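Local coordinates for 8-amino-8-demethylriboflavin N,N-dimethyltransferase (PDB 4D7K), which catalyses the two successive S-adenosyl-methionine-dependent methylations that turn 8-amino-8-demethyl-D-riboflavin into the antibiotic roseoflavin, at residues A[33-38]-A[108-113]; A[100-105]-A[152-157]; A[311-316]-A[328-333]. All blocks are in the same frame, centred on the assembly; numbering follows the deposited sequence.

Contact 1: A[33-38]-A[108-113]; sequences VAKLHL and FAEPDV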
loop_
_atom_site.group_PDB
_atom_site.type_symbol
_atom_site.label_atom_id
_atom_site.label_comp_id
_atom_site.label_asym_id
_atom_site.label_seq_id
_atom_site.Cartn_x
_atom_site.Cartn_y
_atom_site.Cartn_z
ATOM N N VAL A 33 -10.782 -9.129 2.945
ATOM C CA VAL A 33 -11.546 -9.400 4.158
ATOM C C VAL A 33 -12.880 -8.651 4.140
ATOM O O VAL A 33 -13.933 -9.212 4.452
ATOM C CB VAL A 33 -10.742 -9.015 5.426
ATOM C CG1 VAL A 33 -11.671 -8.814 6.615
ATOM C CG2 VAL A 33 -9.671 -10.067 5.728
ATOM N N ALA A 34 -12.834 -7.381 3.757
ATOM C CA ALA A 34 -14.039 -6.572 3.711
ATOM C C ALA A 34 -14.989 -7.025 2.598
ATOM O O ALA A 34 -16.203 -7.068 2.805
ATOM C CB ALA A 34 -13.680 -5.104 3.544
ATOM N N LYS A 35 -14.445 -7.369 1.431
ATOM C CA LYS A 35 -15.272 -7.783 0.292
ATOM C C LYS A 35 -15.992 -9.100 0.570
ATOM O O LYS A 35 -17.066 -9.351 0.038
ATOM C CB LYS A 35 -14.432 -7.917 -0.984
ATOM C CG LYS A 35 -13.782 -6.622 -1.463
ATOM C CD LYS A 35 -14.802 -5.540 -1.768
ATOM C CE LYS A 35 -15.637 -5.896 -2.986
ATOM N NZ LYS A 35 -16.509 -4.755 -3.370
ATOM N N LEU A 36 -15.392 -9.938 1.405
ATOM C CA LEU A 36 -16.005 -11.205 1.760
ATOM C C LEU A 36 -16.980 -11.028 2.918
ATOM O O LEU A 36 -17.607 -11.988 3.363
ATOM C CB LEU A 36 -14.933 -12.232 2.115
ATOM C CG LEU A 36 -14.161 -12.783 0.919
ATOM C CD1 LEU A 36 -12.928 -13.518 1.396
ATOM C CD2 LEU A 36 -15.058 -13.709 0.117
ATOM N N HIS A 37 -17.095 -9.790 3.398
ATOM C CA HIS A 37 -17.979 -9.440 4.510
ATOM C C HIS A 37 -17.687 -10.264 5.761
ATOM O O HIS A 37 -18.574 -10.516 6.580
ATOM C CB HIS A 37 -19.446 -9.590 4.092
ATOM C CG HIS A 37 -19.897 -8.538 3.125
ATOM N ND1 HIS A 37 -20.038 -8.778 1.777
ATOM C CD2 HIS A 37 -20.200 -7.231 3.312
ATOM C CE1 HIS A 37 -20.432 -7.667 1.174
ATOM N NE2 HIS A 37 -20.535 -6.716 2.081
ATOM N N LEU A 38 -16.431 -10.669 5.902
ATOM C CA LEU A 38 -15.967 -11.366 7.097
ATOM C C LEU A 38 -16.175 -10.573 8.394
ATOM O O LEU A 38 -16.544 -11.168 9.407
ATOM C CB LEU A 38 -14.492 -11.742 6.947
ATOM C CG LEU A 38 -14.250 -12.825 5.897
ATOM C CD1 LEU A 38 -12.770 -13.061 5.668
ATOM C CD2 LEU A 38 -14.931 -14.112 6.312
ATOM N N PHE A 108 -10.362 2.268 -2.763
ATOM C CA PHE A 108 -9.060 2.522 -3.376
ATOM C C PHE A 108 -8.321 1.242 -3.757
ATOM O O PHE A 108 -7.198 1.294 -4.258
ATOM C CB PHE A 108 -8.196 3.374 -2.439
ATOM C CG PHE A 108 -8.741 4.753 -2.227
ATOM C CD1 PHE A 108 -8.484 5.761 -3.143
ATOM C CD2 PHE A 108 -9.551 5.031 -1.140
ATOM C CE1 PHE A 108 -9.004 7.026 -2.966
ATOM C CE2 PHE A 108 -10.076 6.294 -0.957
ATOM C CZ PHE A 108 -9.801 7.295 -1.871
ATOM N N ALA A 109 -8.955 0.097 -3.528
ATOM C CA ALA A 109 -8.351 -1.182 -3.877
ATOM C C ALA A 109 -9.227 -1.936 -4.860
ATOM O O ALA A 109 -8.933 -3.074 -5.218
ATOM C CB ALA A 109 -8.106 -2.015 -2.634
ATOM N N GLU A 110 -10.311 -1.301 -5.291
ATOM C CA GLU A 110 -11.139 -1.872 -6.339
ATOM C C GLU A 110 -10.322 -1.929 -7.626
ATOM O O GLU A 110 -9.521 -1.030 -7.887
ATOM C CB GLU A 110 -12.419 -1.055 -6.534
ATOM C CG GLU A 110 -13.400 -1.111 -5.362
ATOM C CD GLU A 110 -14.104 -2.450 -5.239
ATOM O OE1 GLU A 110 -13.882 -3.331 -6.095
ATOM O OE2 GLU A 110 -14.890 -2.625 -4.285
ATOM N N PRO A 111 -10.509 -2.994 -8.422
ATOM C CA PRO A 111 -9.737 -3.216 -9.652
ATOM C C PRO A 111 -9.753 -2.019 -10.602
ATOM O O PRO A 111 -8.695 -1.624 -11.090
ATOM C CB PRO A 111 -10.430 -4.430 -10.291
ATOM C CG PRO A 111 -11.759 -4.542 -9.600
ATOM C CD PRO A 111 -11.507 -4.055 -8.211
ATOM N N ASP A 112 -10.928 -1.449 -10.849
ATOM C CA ASP A 112 -11.041 -0.295 -11.737
ATOM C C ASP A 112 -10.316 0.929 -11.178
ATOM O O ASP A 112 -9.777 1.736 -11.933
ATOM C CB ASP A 112 -12.512 0.042 -11.990
ATOM C CG ASP A 112 -13.253 -1.079 -12.692
ATOM O OD1 ASP A 112 -12.611 -1.828 -13.460
ATOM O OD2 ASP A 112 -14.478 -1.212 -12.477
ATOM N N VAL A 113 -10.309 1.060 -9.855
ATOM C CA VAL A 113 -9.643 2.179 -9.191
ATOM C C VAL A 113 -8.145 1.920 -9.062
ATOM O O VAL A 113 -7.322 2.807 -9.296
ATOM C CB VAL A 113 -10.241 2.435 -7.789
ATOM C CG1 VAL A 113 -9.542 3.602 -7.106
ATOM C CG2 VAL A 113 -11.740 2.685 -7.892
#

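Contact 2: A[100-105]-A[152-157]; sequences SMRGMT and RDEFDA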
loop_
_atom_site.group_PDB
_atom_site.type_symbol
_atom_site.label_atom_id
_atom_site.label_comp_id
_atom_site.label_asym_id
_atom_site.label_seq_id
_atom_site.Cartn_x
_atom_site.Cartn_y
_atom_site.Cartn_z
ATOM N N SER A 100 -17.512 3.717 11.015
ATOM C CA SER A 100 -17.006 2.788 10.008
ATOM C C SER A 100 -15.961 3.409 9.094
ATOM O O SER A 100 -15.987 4.607 8.834
ATOM C CB SER A 100 -18.160 2.249 9.157
ATOM O OG SER A 100 -17.678 1.685 7.947
ATOM N N MET A 101 -15.040 2.578 8.613
ATOM C CA MET A 101 -14.006 3.009 7.683
ATOM C C MET A 101 -13.861 1.990 6.557
ATOM O O MET A 101 -12.798 1.856 5.957
ATOM C CB MET A 101 -12.673 3.210 8.416
ATOM C CG MET A 101 -12.695 4.415 9.361
ATOM S SD MET A 101 -11.200 4.657 10.336
ATOM C CE MET A 101 -10.067 5.245 9.079
ATOM N N ARG A 102 -14.945 1.270 6.284
ATOM C CA ARG A 102 -14.954 0.235 5.260
ATOM C C ARG A 102 -14.867 0.859 3.880
ATOM O O ARG A 102 -14.292 0.277 2.960
ATOM C CB ARG A 102 -16.219 -0.628 5.368
ATOM C CG ARG A 102 -16.237 -1.830 4.437
ATOM C CD ARG A 102 -17.564 -2.576 4.492
ATOM N NE ARG A 102 -17.545 -3.747 3.618
ATOM C CZ ARG A 102 -17.711 -3.699 2.298
ATOM N NH1 ARG A 102 -17.916 -2.535 1.689
ATOM N NH2 ARG A 102 -17.671 -4.817 1.585
ATOM N N GLY A 103 -15.445 2.050 3.747
ATOM C CA GLY A 103 -15.490 2.740 2.471
ATOM C C GLY A 103 -14.124 3.032 1.882
ATOM O O GLY A 103 -13.837 2.663 0.744
ATOM N N MET A 104 -13.269 3.686 2.659
ATOM C CA MET A 104 -11.944 4.055 2.173
ATOM C C MET A 104 -11.049 2.829 1.985
ATOM O O MET A 104 -10.138 2.837 1.160
ATOM C CB MET A 104 -11.278 5.046 3.128
ATOM C CG MET A 104 -10.744 4.418 4.401
ATOM S SD MET A 104 -9.692 5.539 5.341
ATOM C CE MET A 104 -10.864 6.823 5.774
ATOM N N THR A 105 -11.320 1.771 2.742
ATOM C CA THR A 105 -10.473 0.586 2.719
ATOM C C THR A 105 -10.785 -0.290 1.501
ATOM O O THR A 105 -9.911 -0.997 1.004
ATOM C CB THR A 105 -10.627 -0.215 4.035
ATOM O OG1 THR A 105 -10.353 0.650 5.143
ATOM C CG2 THR A 105 -9.663 -1.385 4.087
ATOM N N ARG A 152 -19.743 2.848 -6.207
ATOM C CA ARG A 152 -20.327 4.152 -5.907
ATOM C C ARG A 152 -20.609 4.317 -4.412
ATOM O O ARG A 152 -20.354 5.373 -3.838
ATOM C CB ARG A 152 -21.615 4.363 -6.703
ATOM C CG ARG A 152 -22.352 5.640 -6.334
ATOM C CD ARG A 152 -23.528 5.915 -7.256
ATOM N NE ARG A 152 -24.683 5.071 -6.968
ATOM C CZ ARG A 152 -25.282 4.286 -7.859
ATOM N NH1 ARG A 152 -24.836 4.223 -9.108
ATOM N NH2 ARG A 152 -26.329 3.560 -7.498
ATOM N N ASP A 153 -21.130 3.265 -3.788
ATOM C CA ASP A 153 -21.492 3.311 -2.373
ATOM C C ASP A 153 -20.272 3.279 -1.455
ATOM O O ASP A 153 -20.291 3.852 -0.367
ATOM C CB ASP A 153 -22.431 2.151 -2.027
ATOM C CG ASP A 153 -23.784 2.279 -2.700
ATOM O OD1 ASP A 153 -24.116 3.391 -3.162
ATOM O OD2 ASP A 153 -24.522 1.271 -2.757
ATOM N N GLU A 154 -19.217 2.600 -1.887
ATOM C CA GLU A 154 -17.965 2.613 -1.145
ATOM C C GLU A 154 -17.292 3.978 -1.254
ATOM O O GLU A 154 -16.643 4.439 -0.311
ATOM C CB GLU A 154 -17.033 1.513 -1.647
ATOM C CG GLU A 154 -17.506 0.117 -1.285
ATOM C CD GLU A 154 -16.744 -0.957 -2.023
ATOM O OE1 GLU A 154 -15.860 -0.597 -2.828
ATOM O OE2 GLU A 154 -17.030 -2.153 -1.800
ATOM N N PHE A 155 -17.457 4.622 -2.407
ATOM C CA PHE A 155 -16.897 5.949 -2.631
ATOM C C PHE A 155 -17.548 6.978 -1.712
ATOM O O PHE A 155 -16.865 7.784 -1.084
ATOM C CB PHE A 155 -17.067 6.381 -4.095
ATOM C CG PHE A 155 -16.590 7.782 -4.363
ATOM C CD1 PHE A 155 -15.235 8.055 -4.475
ATOM C CD2 PHE A 155 -17.492 8.830 -4.477
ATOM C CE1 PHE A 155 -14.788 9.343 -4.707
ATOM C CE2 PHE A 155 -17.053 10.120 -4.712
ATOM C CZ PHE A 155 -15.697 10.376 -4.827
ATOM N N ASP A 156 -18.876 6.949 -1.645
ATOM C CA ASP A 156 -19.617 7.898 -0.821
ATOM C C ASP A 156 -19.291 7.713 0.664
ATOM O O ASP A 156 -19.162 8.688 1.407
ATOM C CB ASP A 156 -21.118 7.747 -1.058
ATOM C CG ASP A 156 -21.531 8.116 -2.479
ATOM O OD1 ASP A 156 -21.000 9.107 -3.028
ATOM O OD2 ASP A 156 -22.394 7.413 -3.045
ATOM N N ALA A 157 -19.156 6.461 1.086
ATOM C CA ALA A 157 -18.769 6.156 2.457
ATOM C C ALA A 157 -17.367 6.683 2.735
ATOM O O ALA A 157 -17.116 7.262 3.788
ATOM C CB ALA A 157 -18.836 4.664 2.713
HETATM O O HOH W 1 -18.499 -5.158 -0.968
#

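Contact 3: A[311-316]-A[328-333]; sequences RTRAQW and VGIHPA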
loop_
_atom_site.group_PDB
_atom_site.type_symbol
_atom_site.label_atom_id
_atom_site.label_comp_id
_atom_site.label_asym_id
_atom_site.label_seq_id
_atom_site.Cartn_x
_atom_site.Cartn_y
_atom_site.Cartn_z
ATOM N N ARG A 311 -5.331 25.010 -6.000
ATOM C CA ARG A 311 -4.764 26.281 -6.434
ATOM C C ARG A 311 -3.696 26.808 -5.475
ATOM O O ARG A 311 -3.745 26.555 -4.267
ATOM C CB ARG A 311 -5.872 27.326 -6.605
ATOM C CG ARG A 311 -6.777 27.109 -7.817
ATOM C CD ARG A 311 -7.848 28.195 -7.893
ATOM N NE ARG A 311 -8.626 28.161 -9.131
ATOM C CZ ARG A 311 -9.783 27.519 -9.273
ATOM N NH1 ARG A 311 -10.302 26.845 -8.255
ATOM N NH2 ARG A 311 -10.422 27.546 -10.436
ATOM N N THR A 312 -2.722 27.530 -6.025
ATOM C CA THR A 312 -1.731 28.218 -5.208
ATOM C C THR A 312 -2.364 29.469 -4.628
ATOM O O THR A 312 -3.484 29.823 -4.993
ATOM C CB THR A 312 -0.481 28.619 -6.008
ATOM O OG1 THR A 312 -0.840 29.601 -6.989
ATOM C CG2 THR A 312 0.133 27.415 -6.695
ATOM N N ARG A 313 -1.641 30.146 -3.741
ATOM C CA ARG A 313 -2.149 31.362 -3.116
ATOM C C ARG A 313 -2.303 32.482 -4.135
ATOM O O ARG A 313 -3.302 33.205 -4.134
ATOM C CB ARG A 313 -1.224 31.814 -1.988
ATOM C CG ARG A 313 -1.777 32.963 -1.170
ATOM C CD ARG A 313 -0.730 33.508 -0.220
ATOM N NE ARG A 313 -1.330 34.263 0.875
ATOM C CZ ARG A 313 -1.382 33.841 2.135
ATOM N NH1 ARG A 313 -0.854 32.672 2.471
ATOM N NH2 ARG A 313 -1.951 34.597 3.064
ATOM N N ALA A 314 -1.303 32.623 -4.998
ATOM C CA ALA A 314 -1.319 33.652 -6.028
ATOM C C ALA A 314 -2.521 33.468 -6.949
ATOM O O ALA A 314 -3.165 34.436 -7.350
ATOM C CB ALA A 314 -0.021 33.630 -6.824
ATOM N N GLN A 315 -2.823 32.216 -7.272
ATOM C CA GLN A 315 -3.985 31.900 -8.092
ATOM C C GLN A 315 -5.278 32.301 -7.390
ATOM O O GLN A 315 -6.183 32.865 -8.012
ATOM C CB GLN A 315 -4.003 30.412 -8.436
ATOM C CG GLN A 315 -2.922 29.998 -9.418
ATOM C CD GLN A 315 -2.891 28.502 -9.656
ATOM O OE1 GLN A 315 -2.861 27.711 -8.712
ATOM N NE2 GLN A 315 -2.907 28.104 -10.923
ATOM N N TRP A 316 -5.355 32.018 -6.091
ATOM C CA TRP A 316 -6.521 32.390 -5.297
ATOM C C TRP A 316 -6.646 33.900 -5.192
ATOM O O TRP A 316 -7.749 34.441 -5.261
ATOM C CB TRP A 316 -6.456 31.775 -3.898
ATOM C CG TRP A 316 -6.919 30.349 -3.838
ATOM C CD1 TRP A 316 -6.164 29.254 -3.529
ATOM C CD2 TRP A 316 -8.244 29.863 -4.094
ATOM N NE1 TRP A 316 -6.938 28.117 -3.572
ATOM C CE2 TRP A 316 -8.218 28.463 -3.917
ATOM C CE3 TRP A 316 -9.452 30.475 -4.454
ATOM C CZ2 TRP A 316 -9.349 27.666 -4.088
ATOM C CZ3 TRP A 316 -10.574 29.682 -4.622
ATOM C CH2 TRP A 316 -10.514 28.291 -4.440
ATOM N N VAL A 328 -7.471 37.484 3.999
ATOM C CA VAL A 328 -7.035 37.930 5.315
ATOM C C VAL A 328 -5.923 37.018 5.813
ATOM O O VAL A 328 -4.951 37.473 6.416
ATOM C CB VAL A 328 -8.201 37.940 6.325
ATOM C CG1 VAL A 328 -7.716 38.334 7.707
ATOM C CG2 VAL A 328 -9.288 38.884 5.857
ATOM N N GLY A 329 -6.066 35.726 5.539
ATOM C CA GLY A 329 -5.054 34.754 5.904
ATOM C C GLY A 329 -5.417 33.341 5.489
ATOM O O GLY A 329 -6.588 33.022 5.300
ATOM N N ILE A 330 -4.405 32.495 5.336
ATOM C CA ILE A 330 -4.624 31.081 5.059
ATOM C C ILE A 330 -4.179 30.260 6.264
ATOM O O ILE A 330 -2.989 29.997 6.448
ATOM C CB ILE A 330 -3.869 30.628 3.797
ATOM C CG1 ILE A 330 -4.309 31.466 2.593
ATOM C CG2 ILE A 330 -4.093 29.143 3.544
ATOM C CD1 ILE A 330 -3.668 31.054 1.285
ATOM N N HIS A 331 -5.143 29.873 7.093
ATOM C CA HIS A 331 -4.842 29.200 8.351
ATOM C C HIS A 331 -4.733 27.697 8.160
ATOM O O HIS A 331 -5.664 27.065 7.665
ATOM C CB HIS A 331 -5.911 29.514 9.396
ATOM C CG HIS A 331 -6.279 30.961 9.470
ATOM N ND1 HIS A 331 -5.767 31.810 10.430
ATOM C CD2 HIS A 331 -7.110 31.712 8.711
ATOM C CE1 HIS A 331 -6.268 33.021 10.256
ATOM N NE2 HIS A 331 -7.086 32.988 9.218
ATOM N N PRO A 332 -3.591 27.120 8.558
ATOM C CA PRO A 332 -3.370 25.673 8.476
ATOM C C PRO A 332 -4.356 24.892 9.344
ATOM O O PRO A 332 -4.519 25.209 10.523
ATOM C CB PRO A 332 -1.937 25.501 8.998
ATOM C CG PRO A 332 -1.312 26.853 8.876
ATOM C CD PRO A 332 -2.420 27.830 9.091
ATOM N N ALA A 333 -5.003 23.892 8.757
ATOM C CA ALA A 333 -5.931 23.034 9.486
ATOM C C ALA A 333 -5.428 21.597 9.445
ATOM O O ALA A 333 -5.965 20.761 8.719
ATOM C CB ALA A 333 -7.336 23.134 8.898
#

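Contact 1: A[33-38]-A[108-113]
Lys-35 and Glu-110 reach for each other from backbones whose CA atoms stay 9.8 Å apart, so the whole contact is carried by two long side chains meeting at their charged ends. The lysine leaves its helix with CB already directed at the other segment; bends at chi2 (-60°) and chi3 (-68°) then fold the chain before CE and NZ continue outward. Glu-110, bent at its own chi2, brings its carboxylate across the end of the lysine chain at a slant. Lys-35 NZ lies 2.8 Å from Glu-110 OE2 in a salt-bridged hydrogen bond that uses the syn lone pair, on the side of the other oxygen. The last methylene also approaches this oxygen, with Lys-35 CE 3.6 Å from Glu-110 OE2. The ammonium is shared: it also forms salt bridges with Glu-150 and Glu-154, and such a gathering of carboxylates probably favours its charged form. Glu-110 OE1 is bonded to the hydroxyl of Tyr-31, which gives the carboxylate a second anchor. Lys-35 closes helix 13-35, whose end is finished by a Schellman motif at His-37, while Glu-110 is the N-cap residue of helix 111-118. The bridge thus joins the end of helix 13-35, in the dimerisation region, to the start of helix 111-118, beside helix 149-165, with Val-121 of the second subunit packed against Lys-35.

Contact 2: A[100-105]-A[152-157]
Gly-103 and Glu-154 bring helices 102-107 and 149-165 close enough for backbone to meet backbone, their CA atoms only 4.4 Å apart. The van der Waals part of the contact centres on the glycine: Gly-103 CA rests 3.5 Å from Glu-154 O, and on the same helix the methyl carbon Ala-157 CB lies 3.9 Å from Gly-103 CA. With no side chain on Gly-103, its CA lies directly against the carbonyl and the methyl of helix 149-165.

The electrostatic part lies to one side of the glycine. Arg-102 is extended from CG to NE, with CG anti to the backbone N (chi1 -174°), which carries its guanidinium out to the Glu-154 carboxylate. The salt bridge is long, Arg-102 NH1 to Glu-154 OE2 measuring 3.6 Å; the oxygen sits at the guanidinium edge, and the two planes are turned 55° apart. A water lies in the guanidinium plane, accepting from Arg-102 NH2 at 2.7 Å and giving only a weak hydrogen bond to Glu-154 OE2. Stronger partners lie elsewhere: Arg-102 NH2 donates to Ala-34 O, and Glu-154 OE2 pairs with Lys-35.

Local hydrogen bonds shape the beginning of helix 102-107. Ser-100 OG accepts from Arg-102 N in a nearly straight bond (176°), making an ST turn, and Thr-105 OG1 donates to Met-101 O.

Glu-161, further along helix 149-165, receives the backbone N-H groups of Gly-103 and Met-104. Phe-155 meets the ring of Phe-107. Met-104 and Thr-105, with the N-cap Met-101, pack on Tyr-18 and Leu-17 of the second subunit, so helix 102-107 lies between helix 149-165 and the dimer partner.

Contact 3: A[311-316]-A[328-333]
Arg-313 runs from the first turn of helix 313-322 over Ile-330 of strand 325-333, the two side chains approaching from opposite directions. Its CB points at the strand and is at the limit of contact, 4.2 Å from Ile-330 CD1. A chi1 of -172° turns CG away from the backbone N, and the extended chain beyond it runs along the isoleucine; Arg-313 CG comes within 3.6 Å of the same methyl, Ile-330 CD1. CD and NE pass it more loosely. At the tip the guanidinium lies against the isoleucine: CD1 stands 3.4 Å above one face, displaced toward the rim, with Arg-313 NH1 3.5 Å from Ile-330 CD1. Arg-313 CZ also meets the next carbon inward, Ile-330 CG1, at 3.8 Å. Arg-313 NH2 lies 3.9 Å from Ile-330 CG1 and also approaches Gly-329 CA. The isoleucine thus offers its CG1-CD1 branch to nearly the whole length of the arginine, a van der Waals contact, apolar along the methylenes, in which the flat cationic end lies over aliphatic carbon. The charge is met elsewhere, by a salt bridge from NH1 to Glu-290.

The helix start is itself secured: Thr-312 and Gln-315 form a capping box, with Gln-315 N donating to Thr-312 OG1 and Thr-312 N to Gln-315 OE1. On the strand, Val-328 and Gly-329 both face Glu-341 in a classic beta bulge. Helix 313-322 leads directly into edge strand 325-333, which runs antiparallel to strand 337-344. This belongs to the C-terminal end of the class I methyltransferase fold, whose seven-stranded sheet has the order 3-2-1-4-5-7-6.

Contacts 1 and 2 form one polar cluster, their centres 10 Å apart. Lys-35 of contact 1 also reaches a residue of contact 2, Glu-154, and Arg-102 NH2 of contact 2 lies 3.0 Å from Ala-34 O of contact 1. Glu-110 OE2 and Glu-154 OE1 are only 2.7 Å apart, a separation so short that the two carboxylates may share a proton, with Lys-35 probably easing what repulsion remains. Their segments alternate along the chain, and both contacts touch the second subunit. Contact 3 stands apart in the methyltransferase domain, its centre about 36 Å from that of contact 1 and 30 Å from that of contact 2. All three lie away from the predicted S-adenosyl-methionine site.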